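Local coordinates for protein similar to hydroxylamine oxidoreductase (Kuenenia stuttgartiensis, PDB 6H5L) that probably works as an oxidoreductase, holding several covalently attached c-type hemes through which electrons are likely to pass, at residues D131-T136 and I141-G146; D378-I383 and T496-E501; Y184-R189 and L447-N452. One frame throughout, in Å; residues are numbered along the deposited sequence.

Interaction 1. Residues D131-T136 and I141-G146. With HEC (heme c), chain D.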
loop_
_atom_site.group_PDB
_atom_site.type_symbol
_atom_site.label_atom_id
_atom_site.label_comp_id
_atom_site.label_asym_id
_atom_site.label_seq_id
_atom_site.Cartn_x
_atom_site.Cartn_y
_atom_site.Cartn_z
ATOM N N ASP A 131 -15.844 33.047 -20.796
ATOM C CA ASP A 131 -14.624 33.832 -20.972
ATOM C C ASP A 131 -14.075 33.710 -22.390
ATOM O O ASP A 131 -13.537 34.682 -22.938
ATOM C CB ASP A 131 -13.573 33.396 -19.952
ATOM C CG ASP A 131 -14.009 33.646 -18.518
ATOM O OD1 ASP A 131 -14.475 34.764 -18.216
ATOM O OD2 ASP A 131 -13.890 32.718 -17.689
ATOM N N CYS A 132 -14.203 32.531 -23.001
ATOM C CA CYS A 132 -13.649 32.286 -24.325
ATOM C C CYS A 132 -14.641 32.494 -25.461
ATOM O O CYS A 132 -14.211 32.752 -26.589
ATOM C CB CYS A 132 -13.105 30.853 -24.420
ATOM S SG CYS A 132 -11.480 30.584 -23.667
ATOM N N HIS A 133 -15.947 32.399 -25.203
ATOM C CA HIS A 133 -16.927 32.377 -26.281
ATOM C C HIS A 133 -17.919 33.530 -26.279
ATOM O O HIS A 133 -18.484 33.823 -27.337
ATOM C CB HIS A 133 -17.726 31.063 -26.256
ATOM C CG HIS A 133 -16.931 29.863 -26.671
ATOM N ND1 HIS A 133 -16.538 29.643 -27.974
ATOM C CD2 HIS A 133 -16.466 28.811 -25.955
ATOM C CE1 HIS A 133 -15.860 28.512 -28.042
ATOM N NE2 HIS A 133 -15.802 27.986 -26.831
ATOM N N ALA A 134 -18.155 34.187 -25.145
ATOM C CA ALA A 134 -19.241 35.155 -25.024
ATOM C C ALA A 134 -18.733 36.551 -25.375
ATOM O O ALA A 134 -17.988 37.163 -24.605
ATOM C CB ALA A 134 -19.835 35.124 -23.620
ATOM N N ASP A 135 -19.133 37.050 -26.541
ATOM C CA ASP A 135 -18.894 38.446 -26.889
ATOM C C ASP A 135 -19.858 39.316 -26.090
ATOM O O ASP A 135 -21.077 39.171 -26.203
ATOM C CB ASP A 135 -19.077 38.661 -28.391
ATOM C CG ASP A 135 -18.557 40.013 -28.866
ATOM O OD1 ASP A 135 -18.603 40.991 -28.089
ATOM O OD2 ASP A 135 -18.105 40.100 -30.028
ATOM N N THR A 136 -19.314 40.217 -25.277
ATOM C CA THR A 136 -20.148 40.987 -24.358
ATOM C C THR A 136 -20.761 42.209 -25.031
ATOM O O THR A 136 -21.925 42.541 -24.771
ATOM C CB THR A 136 -19.328 41.383 -23.126
ATOM O OG1 THR A 136 -19.390 40.313 -22.166
ATOM C CG2 THR A 136 -19.859 42.662 -22.494
ATOM N N ILE A 141 -22.259 34.648 -29.583
ATOM C CA ILE A 141 -21.225 33.639 -29.378
ATOM C C ILE A 141 -20.101 33.866 -30.381
ATOM O O ILE A 141 -20.328 34.294 -31.520
ATOM C CB ILE A 141 -21.822 32.218 -29.482
ATOM C CG1 ILE A 141 -21.786 31.517 -28.121
ATOM C CG2 ILE A 141 -21.091 31.374 -30.523
ATOM C CD1 ILE A 141 -22.577 32.219 -27.042
ATOM N N ARG A 142 -18.872 33.585 -29.947
ATOM C CA ARG A 142 -17.666 33.876 -30.710
ATOM C C ARG A 142 -16.753 32.660 -30.726
ATOM O O ARG A 142 -16.650 31.935 -29.730
ATOM C CB ARG A 142 -16.913 35.074 -30.113
ATOM C CG ARG A 142 -15.685 35.499 -30.899
ATOM C CD ARG A 142 -14.550 35.944 -29.985
ATOM N NE ARG A 142 -14.996 36.868 -28.946
ATOM C CZ ARG A 142 -14.880 36.640 -27.641
ATOM N NH1 ARG A 142 -14.319 35.520 -27.207
ATOM N NH2 ARG A 142 -15.315 37.537 -26.765
ATOM N N MET A 143 -16.099 32.435 -31.872
ATOM C CA MET A 143 -15.000 31.485 -31.963
ATOM C C MET A 143 -13.728 32.205 -31.538
ATOM O O MET A 143 -13.261 33.118 -32.229
ATOM C CB MET A 143 -14.864 30.902 -33.372
ATOM C CG MET A 143 -15.895 29.835 -33.703
ATOM S SD MET A 143 -15.822 28.394 -32.621
ATOM C CE MET A 143 -17.456 28.451 -31.892
ATOM N N PRO A 144 -13.138 31.822 -30.408
ATOM C CA PRO A 144 -11.981 32.564 -29.889
ATOM C C PRO A 144 -10.747 32.345 -30.752
ATOM O O PRO A 144 -10.220 31.233 -30.852
ATOM C CB PRO A 144 -11.803 31.993 -28.475
ATOM C CG PRO A 144 -12.385 30.638 -28.560
ATOM C CD PRO A 144 -13.522 30.701 -29.534
ATOM N N THR A 145 -10.278 33.428 -31.364
ATOM C CA THR A 145 -9.002 33.417 -32.057
ATOM C C THR A 145 -7.873 33.562 -31.044
ATOM O O THR A 145 -8.098 33.686 -29.840
ATOM C CB THR A 145 -8.926 34.534 -33.093
ATOM O OG1 THR A 145 -9.056 35.796 -32.433
ATOM C CG2 THR A 145 -10.048 34.379 -34.111
ATOM N N GLY A 146 -6.637 33.551 -31.544
ATOM C CA GLY A 146 -5.478 33.751 -30.699
ATOM C C GLY A 146 -5.470 35.099 -30.010
ATOM O O GLY A 146 -4.807 35.263 -28.977
HETATM FE FE HEC D . -15.008 26.154 -26.704
HETATM C CHA HEC D . -14.855 25.861 -30.102
HETATM C CHB HEC D . -18.149 24.683 -26.755
HETATM C CHC HEC D . -15.323 26.636 -23.335
HETATM C CHD HEC D . -11.938 27.746 -26.624
HETATM N NA HEC D . -16.258 25.390 -28.148
HETATM C C1A HEC D . -16.011 25.416 -29.505
HETATM C C2A HEC D . -17.165 24.881 -30.201
HETATM C C3A HEC D . -18.082 24.563 -29.269
HETATM C C4A HEC D . -17.525 24.872 -27.967
HETATM C CMA HEC D . -19.493 23.963 -29.467
HETATM C CAA HEC D . -17.252 24.768 -31.747
HETATM C CBA HEC D . -17.670 23.389 -32.257
HETATM C CGA HEC D . -16.755 22.307 -31.752
HETATM O O1A HEC D . -15.516 22.429 -31.927
HETATM O O2A HEC D . -17.271 21.310 -31.187
HETATM N NB HEC D . -16.477 25.766 -25.318
HETATM C C1B HEC D . -17.665 25.095 -25.534
HETATM C C2B HEC D . -18.304 24.889 -24.251
HETATM C C3B HEC D . -17.531 25.437 -23.308
HETATM C C4B HEC D . -16.363 25.990 -23.962
HETATM C CMB HEC D . -19.662 24.186 -24.044
HETATM C CAB HEC D . -17.790 25.471 -21.784
HETATM C CBB HEC D . -17.639 24.059 -21.175
HETATM N NC HEC D . -13.844 27.025 -25.260
HETATM C C1C HEC D . -14.179 27.124 -23.924
HETATM C C2C HEC D . -13.056 27.697 -23.214
HETATM C C3C HEC D . -12.181 28.130 -24.133
HETATM C C4C HEC D . -12.617 27.636 -25.429
HETATM C CMC HEC D . -13.113 28.136 -21.733
HETATM C CAC HEC D . -10.865 28.899 -23.857
HETATM C CBC HEC D . -9.874 28.070 -23.017
HETATM N ND HEC D . -13.638 26.768 -28.137
HETATM C C1D HEC D . -12.375 27.289 -27.851
HETATM C C2D HEC D . -11.588 27.276 -29.066
HETATM C C3D HEC D . -12.503 26.684 -30.139
HETATM C C4D HEC D . -13.753 26.404 -29.477
HETATM C CMD HEC D . -10.132 27.746 -29.264
HETATM C CAD HEC D . -12.164 26.453 -31.624
HETATM C CBD HEC D . -12.220 27.801 -32.328
HETATM C CGD HEC D . -12.151 27.597 -33.815
HETATM O O1D HEC D . -11.876 26.450 -34.255
HETATM O O2D HEC D . -12.374 28.588 -34.554
#

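Interaction 2. Residues D378-I383 and T496-E501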
loop_
_atom_site.group_PDB
_atom_site.type_symbol
_atom_site.label_atom_id
_atom_site.label_comp_id
_atom_site.label_asym_id
_atom_site.label_seq_id
_atom_site.Cartn_x
_atom_site.Cartn_y
_atom_site.Cartn_z
ATOM N N ASP A 378 18.326 21.031 -60.352
ATOM C CA ASP A 378 18.690 22.016 -61.365
ATOM C C ASP A 378 18.998 21.351 -62.702
ATOM O O ASP A 378 18.637 21.880 -63.760
ATOM C CB ASP A 378 19.884 22.840 -60.885
ATOM C CG ASP A 378 20.515 23.653 -61.999
ATOM O OD1 ASP A 378 19.834 24.547 -62.544
ATOM O OD2 ASP A 378 21.693 23.397 -62.326
ATOM N N GLN A 379 19.664 20.195 -62.676
ATOM C CA GLN A 379 19.958 19.486 -63.917
ATOM C C GLN A 379 18.679 19.020 -64.599
ATOM O O GLN A 379 18.578 19.047 -65.832
ATOM C CB GLN A 379 20.884 18.303 -63.635
ATOM C CG GLN A 379 22.284 18.710 -63.196
ATOM C CD GLN A 379 23.040 17.584 -62.517
ATOM O OE1 GLN A 379 22.442 16.641 -61.998
ATOM N NE2 GLN A 379 24.365 17.681 -62.511
ATOM N N ALA A 380 17.691 18.585 -63.815
ATOM C CA ALA A 380 16.414 18.182 -64.394
ATOM C C ALA A 380 15.662 19.379 -64.963
ATOM O O ALA A 380 15.010 19.269 -66.006
ATOM C CB ALA A 380 15.564 17.465 -63.346
ATOM N N GLN A 381 15.741 20.531 -64.290
ATOM C CA GLN A 381 15.070 21.724 -64.795
ATOM C C GLN A 381 15.711 22.224 -66.084
ATOM O O GLN A 381 15.021 22.798 -66.935
ATOM C CB GLN A 381 15.075 22.822 -63.732
ATOM C CG GLN A 381 14.198 24.018 -64.072
ATOM C CD GLN A 381 14.075 25.003 -62.924
ATOM O OE1 GLN A 381 13.954 24.611 -61.763
ATOM N NE2 GLN A 381 14.109 26.290 -63.245
ATOM N N LYS A 382 17.021 22.017 -66.247
ATOM C CA LYS A 382 17.683 22.391 -67.494
ATOM C C LYS A 382 17.130 21.593 -68.668
ATOM O O LYS A 382 16.936 22.136 -69.762
ATOM C CB LYS A 382 19.192 22.184 -67.368
ATOM C CG LYS A 382 19.995 22.647 -68.575
ATOM C CD LYS A 382 19.933 24.159 -68.731
ATOM C CE LYS A 382 20.946 24.661 -69.749
ATOM N NZ LYS A 382 20.663 24.163 -71.122
ATOM N N ILE A 383 16.870 20.301 -68.457
ATOM C CA ILE A 383 16.339 19.456 -69.524
ATOM C C ILE A 383 14.952 19.929 -69.939
ATOM O O ILE A 383 14.641 20.018 -71.133
ATOM C CB ILE A 383 16.322 17.985 -69.071
ATOM C CG1 ILE A 383 17.753 17.479 -68.864
ATOM C CG2 ILE A 383 15.571 17.127 -70.073
ATOM C CD1 ILE A 383 17.832 16.145 -68.161
ATOM N N THR A 496 15.057 9.712 -64.714
ATOM C CA THR A 496 14.920 8.710 -65.768
ATOM C C THR A 496 13.720 9.013 -66.656
ATOM O O THR A 496 13.819 8.982 -67.889
ATOM C CB THR A 496 14.787 7.316 -65.155
ATOM O OG1 THR A 496 15.909 7.057 -64.304
ATOM C CG2 THR A 496 14.731 6.256 -66.246
ATOM N N ARG A 497 12.572 9.315 -66.043
ATOM C CA ARG A 497 11.371 9.614 -66.815
ATOM C C ARG A 497 11.518 10.916 -67.593
ATOM O O ARG A 497 11.009 11.037 -68.713
ATOM C CB ARG A 497 10.154 9.685 -65.892
ATOM C CG ARG A 497 9.848 8.405 -65.126
ATOM C CD ARG A 497 8.599 8.587 -64.276
ATOM N NE ARG A 497 8.184 7.359 -63.604
ATOM C CZ ARG A 497 8.444 7.076 -62.331
ATOM N NH1 ARG A 497 9.123 7.933 -61.581
ATOM N NH2 ARG A 497 8.020 5.935 -61.806
ATOM N N ILE A 498 12.210 11.900 -67.015
ATOM C CA ILE A 498 12.369 13.188 -67.683
ATOM C C ILE A 498 13.252 13.048 -68.916
ATOM O O ILE A 498 12.970 13.634 -69.969
ATOM C CB ILE A 498 12.922 14.233 -66.697
ATOM C CG1 ILE A 498 11.872 14.571 -65.636
ATOM C CG2 ILE A 498 13.361 15.490 -67.431
ATOM C CD1 ILE A 498 12.394 15.431 -64.512
ATOM N N GLN A 499 14.330 12.265 -68.814
ATOM C CA GLN A 499 15.211 12.075 -69.961
ATOM C C GLN A 499 14.514 11.298 -71.071
ATOM O O GLN A 499 14.651 11.636 -72.253
ATOM C CB GLN A 499 16.493 11.362 -69.532
ATOM C CG GLN A 499 17.394 12.188 -68.632
ATOM C CD GLN A 499 18.698 11.485 -68.313
ATOM O OE1 GLN A 499 18.939 10.364 -68.762
ATOM N NE2 GLN A 499 19.550 12.142 -67.535
ATOM N N ALA A 500 13.768 10.251 -70.710
ATOM C CA ALA A 500 13.054 9.471 -71.715
ATOM C C ALA A 500 11.994 10.311 -72.413
ATOM O O ALA A 500 11.786 10.180 -73.624
ATOM C CB ALA A 500 12.422 8.236 -71.071
ATOM N N GLU A 501 11.320 11.185 -71.665
ATOM C CA GLU A 501 10.309 12.046 -72.270
ATOM C C GLU A 501 10.948 13.113 -73.149
ATOM O O GLU A 501 10.431 13.425 -74.229
ATOM C CB GLU A 501 9.445 12.682 -71.180
ATOM C CG GLU A 501 8.342 13.594 -71.697
ATOM C CD GLU A 501 7.198 12.840 -72.354
ATOM O OE1 GLU A 501 7.242 11.592 -72.410
ATOM O OE2 GLU A 501 6.244 13.505 -72.812
#

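Interaction 3. Residues Y184-R189 and L447-N452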
loop_
_atom_site.group_PDB
_atom_site.type_symbol
_atom_site.label_atom_id
_atom_site.label_comp_id
_atom_site.label_asym_id
_atom_site.label_seq_id
_atom_site.Cartn_x
_atom_site.Cartn_y
_atom_site.Cartn_z
ATOM N N TYR A 184 -5.244 28.554 -56.008
ATOM C CA TYR A 184 -6.349 28.274 -55.098
ATOM C C TYR A 184 -7.661 28.793 -55.673
ATOM O O TYR A 184 -8.643 28.049 -55.781
ATOM C CB TYR A 184 -6.072 28.895 -53.725
ATOM C CG TYR A 184 -7.048 28.490 -52.632
ATOM C CD1 TYR A 184 -8.310 29.071 -52.545
ATOM C CD2 TYR A 184 -6.701 27.541 -51.677
ATOM C CE1 TYR A 184 -9.200 28.708 -51.552
ATOM C CE2 TYR A 184 -7.586 27.174 -50.676
ATOM C CZ TYR A 184 -8.834 27.762 -50.621
ATOM O OH TYR A 184 -9.723 27.407 -49.634
ATOM N N ALA A 185 -7.693 30.075 -56.047
ATOM C CA ALA A 185 -8.904 30.656 -56.619
ATOM C C ALA A 185 -9.238 30.032 -57.968
ATOM O O ALA A 185 -10.415 29.865 -58.307
ATOM C CB ALA A 185 -8.744 32.168 -56.758
ATOM N N GLU A 186 -8.216 29.687 -58.753
ATOM C CA GLU A 186 -8.460 29.070 -60.052
ATOM C C GLU A 186 -9.149 27.722 -59.898
ATOM O O GLU A 186 -10.084 27.406 -60.642
ATOM C CB GLU A 186 -7.142 28.919 -60.813
ATOM C CG GLU A 186 -7.291 28.394 -62.234
ATOM C CD GLU A 186 -8.039 29.350 -63.143
ATOM O OE1 GLU A 186 -9.133 28.988 -63.625
ATOM O OE2 GLU A 186 -7.536 30.469 -63.374
ATOM N N ALA A 187 -8.703 26.911 -58.935
ATOM C CA ALA A 187 -9.373 25.640 -58.676
ATOM C C ALA A 187 -10.829 25.854 -58.275
ATOM O O ALA A 187 -11.709 25.080 -58.670
ATOM C CB ALA A 187 -8.622 24.857 -57.599
ATOM N N ALA A 188 -11.102 26.905 -57.495
ATOM C CA ALA A 188 -12.479 27.223 -57.131
ATOM C C ALA A 188 -13.279 27.719 -58.328
ATOM O O ALA A 188 -14.482 27.451 -58.420
ATOM C CB ALA A 188 -12.490 28.267 -56.018
ATOM N N ARG A 189 -12.630 28.431 -59.253
ATOM C CA ARG A 189 -13.304 28.856 -60.476
ATOM C C ARG A 189 -13.820 27.662 -61.262
ATOM O O ARG A 189 -14.911 27.715 -61.840
ATOM C CB ARG A 189 -12.349 29.672 -61.346
ATOM C CG ARG A 189 -12.259 31.151 -61.026
ATOM C CD ARG A 189 -11.113 31.767 -61.812
ATOM N NE ARG A 189 -11.508 32.939 -62.586
ATOM C CZ ARG A 189 -10.741 33.505 -63.512
ATOM N NH1 ARG A 189 -9.545 32.998 -63.780
ATOM N NH2 ARG A 189 -11.169 34.571 -64.175
ATOM N N LEU A 447 -3.242 21.601 -59.330
ATOM C CA LEU A 447 -4.367 21.742 -60.242
ATOM C C LEU A 447 -3.928 21.391 -61.656
ATOM O O LEU A 447 -2.811 21.716 -62.065
ATOM C CB LEU A 447 -4.928 23.170 -60.203
ATOM C CG LEU A 447 -6.010 23.549 -61.214
ATOM C CD1 LEU A 447 -7.260 22.712 -61.006
ATOM C CD2 LEU A 447 -6.327 25.033 -61.116
ATOM N N GLN A 448 -4.813 20.724 -62.392
ATOM C CA GLN A 448 -4.582 20.381 -63.788
ATOM C C GLN A 448 -5.565 21.154 -64.656
ATOM O O GLN A 448 -6.781 20.960 -64.551
ATOM C CB GLN A 448 -4.727 18.877 -64.026
ATOM C CG GLN A 448 -4.583 18.477 -65.485
ATOM C CD GLN A 448 -3.225 18.829 -66.054
ATOM O OE1 GLN A 448 -2.231 18.876 -65.332
ATOM N NE2 GLN A 448 -3.175 19.081 -67.358
ATOM N N MET A 449 -5.037 22.026 -65.505
ATOM C CA MET A 449 -5.829 22.795 -66.447
ATOM C C MET A 449 -5.732 22.146 -67.827
ATOM O O MET A 449 -5.215 21.034 -67.978
ATOM C CB MET A 449 -5.367 24.253 -66.438
ATOM C CG MET A 449 -5.606 24.948 -65.106
ATOM S SD MET A 449 -4.954 26.623 -65.059
ATOM C CE MET A 449 -3.218 26.292 -65.343
ATOM N N GLN A 450 -6.236 22.835 -68.847
ATOM C CA GLN A 450 -6.309 22.265 -70.190
ATOM C C GLN A 450 -4.897 22.124 -70.747
ATOM O O GLN A 450 -4.308 23.090 -71.237
ATOM C CB GLN A 450 -7.174 23.138 -71.091
ATOM C CG GLN A 450 -7.742 22.416 -72.297
ATOM C CD GLN A 450 -8.801 21.402 -71.916
ATOM O OE1 GLN A 450 -8.521 20.209 -71.801
ATOM N NE2 GLN A 450 -10.028 21.873 -71.718
ATOM N N ASP A 451 -4.351 20.906 -70.666
ATOM C CA ASP A 451 -3.004 20.592 -71.145
ATOM C C ASP A 451 -1.944 21.473 -70.486
ATOM O O ASP A 451 -0.928 21.810 -71.102
ATOM C CB ASP A 451 -2.921 20.690 -72.671
ATOM C CG ASP A 451 -3.757 19.631 -73.368
ATOM O OD1 ASP A 451 -3.703 18.455 -72.944
ATOM O OD2 ASP A 451 -4.475 19.972 -74.332
ATOM N N ASN A 452 -2.169 21.846 -69.229
ATOM C CA ASN A 452 -1.232 22.666 -68.471
ATOM C C ASN A 452 -1.323 22.291 -66.997
ATOM O O ASN A 452 -2.361 22.521 -66.362
ATOM C CB ASN A 452 -1.525 24.154 -68.679
ATOM C CG ASN A 452 -0.506 25.057 -68.004
ATOM O OD1 ASN A 452 0.494 24.593 -67.455
ATOM N ND2 ASN A 452 -0.752 26.361 -68.055
#

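Interaction 1. Residues D131-T136 and I141-G146
His133 and Arg142 exchange two hydrogen bonds at the end of a CXXCH heme c binding motif, whose last two residues are Cys132 and His133. The backbone O of His133 accepts the N-H of Arg142 at 2.6 Å, with the donor in the carbonyl plane. The imidazole returns the favour: His133 ND1 gives its hydrogen to Arg142 O at 2.9 Å. That oxygen lies close to the ring plane, and the C=O...N angle of 163° is nearly straight, so this bond, with the iron bond at NE2, helps hold the ring's rotation. Histidine suits the place because its second nitrogen remains for the metal, and NE2 binds the heme iron at 2.0 Å. His216 NE2 supplies the other axial ligand, a bis-histidine coordination well suited to electron transfer. With chi1 at -71°, the ring of His133 swings beside its own backbone N and towards the iron, while the preceding Cys132 closes a thioether, SG to heme CAC, of 1.8 Å.

Arg142 folds back over the end of the heme-binding helix, its chain bent at chi2 and chi3. One face of the guanidinium lies over the carbonyl carbon of His133, and NH1 comes within 2.8 Å of Cys132 O, though at too poor an angle for a hydrogen bond. Asp135 probably adds a favourable field, its OD2 4.6 Å from Arg142 NE. Ala134 and Ile141 form a non-hydrogen-bonded antiparallel pair, and both side chains rest on Ile72 of helix 69-73. Pro144 fits between protein and porphyrin: its CD is 3.5 Å from His133 CE1, and its CG is 3.4 Å from heme C1D.

Interaction 2. Residues D378-I383 and T496-E501
Ile383 and Ile498 adopt the same side-chain shape: chi1 is -66° in the first and -69° in the second, which sets each CG2 anti to the backbone N and leaves each CG1 beside it. The two CG2 methyls therefore project into the space between the helices and touch, Ile383 CG2 to Ile498 CG2, at 3.8 Å. Beyond the first torsion both chains run extended, and this carries their CD1 methyls to different neighbours. Ile498 CD1 reaches the CB of Ala380, one turn before Ile383, at 3.9 Å. Ile383 CD1 meets the aliphatic CG of Gln499 at 4.0 Å, the two side chains crossing obliquely.

The contact belongs to a helical bundle in which helix 356-389 and the C-terminal helix 480-513 run in the same direction, their local axes inclined by 18° and 10.2 Å apart at closest approach. No hydrogen bond joins the two segments, and the contact between them is made by carbon atoms. Ala380, with only a methyl, leaves room for the Ile498 CD1 methyl; its CA lies 7.2 Å from that of Ile498. Isoleucine, branched at CB, offers one methyl to each of two directions. Helix 455-476 covers the same apolar seam, placing Leu463 on Ala380 and both Ile456 and Met459 on Ile498. Gln499 is divided in its duties: its CG serves the seam, while OE1 accepts hydrogen bonds from Asp451 N and Gln448 NE2 of a neighbouring subunit. Further along, Glu501 forms a salt bridge through OE2 with Arg504 of another neighbouring copy.

Interaction 3. Residues Y184-R189 and L447-N452
The loop that runs from helix 443-446 into a type II beta turn sets Leu447 and Met449 against Glu186 and Ala187 of helix 182-189. Leu447 does most of the touching through a single methyl: CD2 lies 3.7 Å from Glu186 CG and, on the same helix, 4.2 Å from Ala187 CB. Alanine, with no more than a methyl, lets that leucine tip come close to the helix backbone. The Glu186 chain crosses those of both Leu447 and Met449 at about a right angle, and its CG also meets Met449 SD at 4.1 Å.

Glu186 thus works in two parts. Chi1 of -175° puts CG anti to the backbone N, where it meets the loop, and a chi2 of 65° then bends the chain and turns the carboxylate aside to the arginines. Arg189, one turn later, brings NH1 to Glu186 OE2 at 3.3 Å, on the syn side but tilted out of the carboxylate plane, while the oxygen lies in the guanidinium plane. OE1 forms a second salt bridge, to Arg190. With an alanine here, Arg189 and Arg190 would probably lose the carboxylate they share, and a gap would be likely to open beside Leu447 CD2.

The turn spans Met449 to Asn452. Its characteristic bond, Asn452 N to Met449 O, is weak, and the reverse bond from Met449 N to Asn452 O at 2.9 Å closes the loop more firmly. Its third residue, Asp451, takes the left-handed backbone conformation that a type II turn requires. A neighbouring subunit packs on the loop from its own C-terminal helix, where Met492 meets Leu447 and Met495 meets Gln448.

In the fold
Interaction 1 comes first along the chain and closes before the others open; it lies directly at a heme. Interaction 2 lies on the opposite side of the chain's centre, about 53 Å away between centres. Interaction 3 is about 37 Å from interaction 1 and about 24 Å from interaction 2, again between centres, and none of the three touches another within the chain. The segments of interactions 2 and 3 alternate in sequence: 184-189, 378-383, 447-452, 496-501. Helix 455-476, which follows the loop of interaction 3, covers interaction 2. Between subunits the two meet directly, loop 447-452 of one copy against helix 480-513 of another, so they help join the subunits.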